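PDB 2Z1Q: acyl-CoA dehydrogenase from Thermus thermophilus, which probably catalyses the FAD-dependent oxidation of saturated acyl-CoA thioesters to their 2,3-dehydroacyl-CoA products, as other acyl-CoA dehydrogenases do. Local coordinates for residues F28-S31 against V32-I35; L326-E329 against A330-G333. One frame throughout, in Å; residues are numbered along the deposited sequence.

How the interactions relate
Interaction 1 is the start of helix 30-54, in the N-terminal domain; interaction 2 is the tail of helix 300-331, in the C-terminal domain. Their centres lie about 17 Å apart and their nearest atoms about 7 Å, so the two do not touch. Both are local surface contacts with a single buried side chain each, V32 in the first and I327 in the second. At 28-35 an acidic cap and an aromatic-aliphatic contact open a helix; at 326-333 bonds of the i to i+3 kind appear and leucines lie over carbonyl oxygens as a helix ends. Both regions border helix 90-99: S31, V32 and I35 pack on its side chains, while D328 accepts from backbone amides at its start.

Interaction 1: F28-S31 against V32-I35; sequences FDES and VKEI
F28 and V32 meet at the N-terminus of helix 30-54, where D29 is the N-cap. Methyl CG1 of V32 sits over one face of the F28 ring, a CH-pi contact 4.2 Å from the ring centroid and displaced toward the rim. With CG1 anti to the backbone N (chi1 -178°), V32 turns this methyl to the ring, while its other branch, CG2, lies near the D29 carboxylate. Beside this pair the K33 chain runs back along F28, its CG 3.8 Å from F28 CB; its ammonium end comes near the E30 carboxylate without forming a salt bridge.

The backbone beside it is capped by D29. Its carboxylate accepts from the S31 amide and, weakly, from that of V32, as suits an aspartate before a first turn whose N-H groups lack helical acceptors, although OD1 sits too close to a neighbour for its place to be sure. D29 O then receives K33 N at 3.2 Å, a nearly straight bond. Without the CG1 methyl, as with an alanine at V32, one face of the F28 ring is likely to lose its cover and the ring some of its restraint.

Further out, Y321 meets the F28 ring edge-to-face, and V32 and I35 rest on helix 90-99, a place for branched apolar chains. E34, on the exposed flank, pairs with R37. One turn along, I35 N donates to S31 O at 3.2 Å, and I35 CG1 lies 3.6 Å from that same oxygen.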
# COMPACT_ATOMS: atom_id res chain seq x y z
N PHE B 28 6.34 -6.70 31.45
CA PHE B 28 6.26 -8.15 31.24
C PHE B 28 6.98 -8.88 32.37
O PHE B 28 8.16 -8.65 32.60
CB PHE B 28 6.92 -8.53 29.89
CG PHE B 28 6.11 -8.15 28.67
CD1 PHE B 28 6.72 -8.10 27.41
CD2 PHE B 28 4.75 -7.86 28.76
CE1 PHE B 28 5.97 -7.77 26.26
CE2 PHE B 28 4.00 -7.53 27.62
CZ PHE B 28 4.62 -7.49 26.37
N ASP B 29 6.28 -9.75 33.09
CA ASP B 29 6.94 -10.49 34.17
C ASP B 29 7.76 -11.58 33.50
O ASP B 29 7.50 -11.96 32.36
CB ASP B 29 5.92 -11.08 35.15
CG ASP B 29 5.20 -12.29 34.59
OD1 ASP B 29 5.87 -13.30 34.31
OD2 ASP B 29 3.96 -12.22 34.43
N GLU B 30 8.77 -12.08 34.21
CA GLU B 30 9.66 -13.11 33.68
C GLU B 30 9.01 -14.26 32.94
O GLU B 30 9.59 -14.81 32.00
CB GLU B 30 10.55 -13.64 34.81
CG GLU B 30 11.95 -13.09 34.74
CD GLU B 30 12.69 -13.62 33.52
OE1 GLU B 30 13.47 -12.86 32.91
OE2 GLU B 30 12.48 -14.81 33.17
N SER B 31 7.81 -14.63 33.37
CA SER B 31 7.07 -15.71 32.73
C SER B 31 6.80 -15.39 31.26
O SER B 31 6.98 -16.24 30.38
CB SER B 31 5.76 -15.94 33.48
OG SER B 31 4.68 -16.05 32.57
N VAL B 32 6.35 -14.16 31.01
CA VAL B 32 6.05 -13.72 29.65
C VAL B 32 7.35 -13.62 28.85
O VAL B 32 7.43 -14.07 27.71
CB VAL B 32 5.33 -12.33 29.66
CG1 VAL B 32 4.97 -11.90 28.24
CG2 VAL B 32 4.08 -12.39 30.52
N LYS B 33 8.37 -13.03 29.46
CA LYS B 33 9.65 -12.87 28.78
C LYS B 33 10.26 -14.22 28.45
O LYS B 33 11.12 -14.32 27.58
CB LYS B 33 10.59 -12.05 29.66
CG LYS B 33 10.03 -10.68 29.99
CD LYS B 33 10.70 -10.03 31.19
CE LYS B 33 12.13 -9.63 30.92
NZ LYS B 33 12.71 -8.89 32.09
N GLU B 34 9.79 -15.25 29.15
CA GLU B 34 10.28 -16.61 28.96
C GLU B 34 9.69 -17.23 27.70
O GLU B 34 10.41 -17.61 26.77
CB GLU B 34 9.91 -17.48 30.16
CG GLU B 34 11.09 -18.04 30.93
CD GLU B 34 12.07 -18.76 30.03
OE1 GLU B 34 12.82 -18.07 29.30
OE2 GLU B 34 12.10 -20.01 30.05
N ILE B 35 8.36 -17.32 27.66
CA ILE B 35 7.71 -17.91 26.51
C ILE B 35 8.06 -17.15 25.23
O ILE B 35 8.24 -17.76 24.17
CB ILE B 35 6.18 -17.95 26.71
CG1 ILE B 35 5.86 -18.69 28.01
CG2 ILE B 35 5.53 -18.64 25.53
CD1 ILE B 35 4.40 -19.04 28.21

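Interaction 2: L326-E329 against A330-G333; sequences LIDE and ALLG
I327 and L331, one turn apart at the C-terminal end of helix 300-331, run alongside each other in the same direction. Their closest side-chain atoms are I327 CG2 and L331 CD1, 3.7 Å apart. This is the tight part of the contact: L331 CG, anti to its own carbonyl carbon (chi1 -75°), is carried back over the preceding turn, 3.1 Å from I327 O. Branched aliphatic chains suit this inward flank.

Toward solvent the grip is looser. L332 is exposed; its CG lies 3.5 Å from E329 O, and of the E329 side chain it meets only CB, loosely. A330 N donates to L326 O at 3.1 Å in regular helical fashion. At the helix end L331 N also makes an i to i+3 bond, to D328 O at 2.9 Å, and L332 N another, to E329 O, both from well above the carbonyl plane. The chain then leaves the helix at G333, a glycine with positive phi.

D328 and E329 turn their carboxylates to other parts of the chain: D328 accepts from the V91 amide at the start of helix 90-99, and E329 has a long, weak ion pair with R21. On the apolar flank, I327 packs on I344 and L331 on V340, both of helix 337-345.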
# COMPACT_ATOMS: atom_id res chain seq x y z
N LEU B 326 -5.60 -4.66 30.28
CA LEU B 326 -6.91 -4.40 30.87
C LEU B 326 -7.72 -5.69 30.95
O LEU B 326 -8.31 -6.00 31.99
CB LEU B 326 -7.68 -3.37 30.04
CG LEU B 326 -7.18 -1.93 30.12
CD1 LEU B 326 -7.80 -1.08 29.03
CD2 LEU B 326 -7.51 -1.36 31.49
N ILE B 327 -7.74 -6.44 29.85
CA ILE B 327 -8.47 -7.69 29.81
C ILE B 327 -8.00 -8.63 30.92
O ILE B 327 -8.81 -9.22 31.63
CB ILE B 327 -8.28 -8.37 28.43
CG1 ILE B 327 -8.88 -7.49 27.34
CG2 ILE B 327 -8.91 -9.74 28.43
CD1 ILE B 327 -8.52 -7.91 25.92
N ASP B 328 -6.69 -8.77 31.06
CA ASP B 328 -6.14 -9.65 32.08
C ASP B 328 -6.62 -9.31 33.49
O ASP B 328 -7.01 -10.22 34.24
CB ASP B 328 -4.61 -9.66 32.00
CG ASP B 328 -4.09 -10.70 31.03
OD1 ASP B 328 -2.90 -10.67 30.67
OD2 ASP B 328 -4.90 -11.57 30.63
N GLU B 329 -6.60 -8.03 33.86
CA GLU B 329 -7.05 -7.63 35.18
C GLU B 329 -8.53 -7.95 35.37
O GLU B 329 -8.94 -8.44 36.42
CB GLU B 329 -6.82 -6.13 35.41
CG GLU B 329 -5.36 -5.74 35.55
CD GLU B 329 -5.19 -4.35 36.15
OE1 GLU B 329 -4.04 -3.86 36.22
OE2 GLU B 329 -6.22 -3.75 36.55
N ALA B 330 -9.33 -7.68 34.35
CA ALA B 330 -10.76 -7.96 34.44
C ALA B 330 -11.01 -9.46 34.48
O ALA B 330 -12.14 -9.89 34.69
CB ALA B 330 -11.48 -7.33 33.26
N LEU B 331 -9.95 -10.24 34.29
CA LEU B 331 -10.07 -11.70 34.30
C LEU B 331 -9.60 -12.31 35.62
O LEU B 331 -9.88 -13.48 35.91
CB LEU B 331 -9.28 -12.30 33.13
CG LEU B 331 -9.93 -12.15 31.75
CD1 LEU B 331 -9.01 -12.68 30.66
CD2 LEU B 331 -11.26 -12.88 31.74
N LEU B 332 -8.88 -11.53 36.42
CA LEU B 332 -8.39 -12.02 37.71
C LEU B 332 -9.54 -12.54 38.57
O LEU B 332 -10.62 -11.94 38.61
CB LEU B 332 -7.67 -10.91 38.47
CG LEU B 332 -6.41 -10.35 37.80
CD1 LEU B 332 -5.91 -9.15 38.59
CD2 LEU B 332 -5.35 -11.44 37.74
N GLY B 333 -9.31 -13.66 39.24
CA GLY B 333 -10.33 -14.23 40.10
C GLY B 333 -11.56 -14.68 39.36
O GLY B 333 -12.66 -14.74 39.94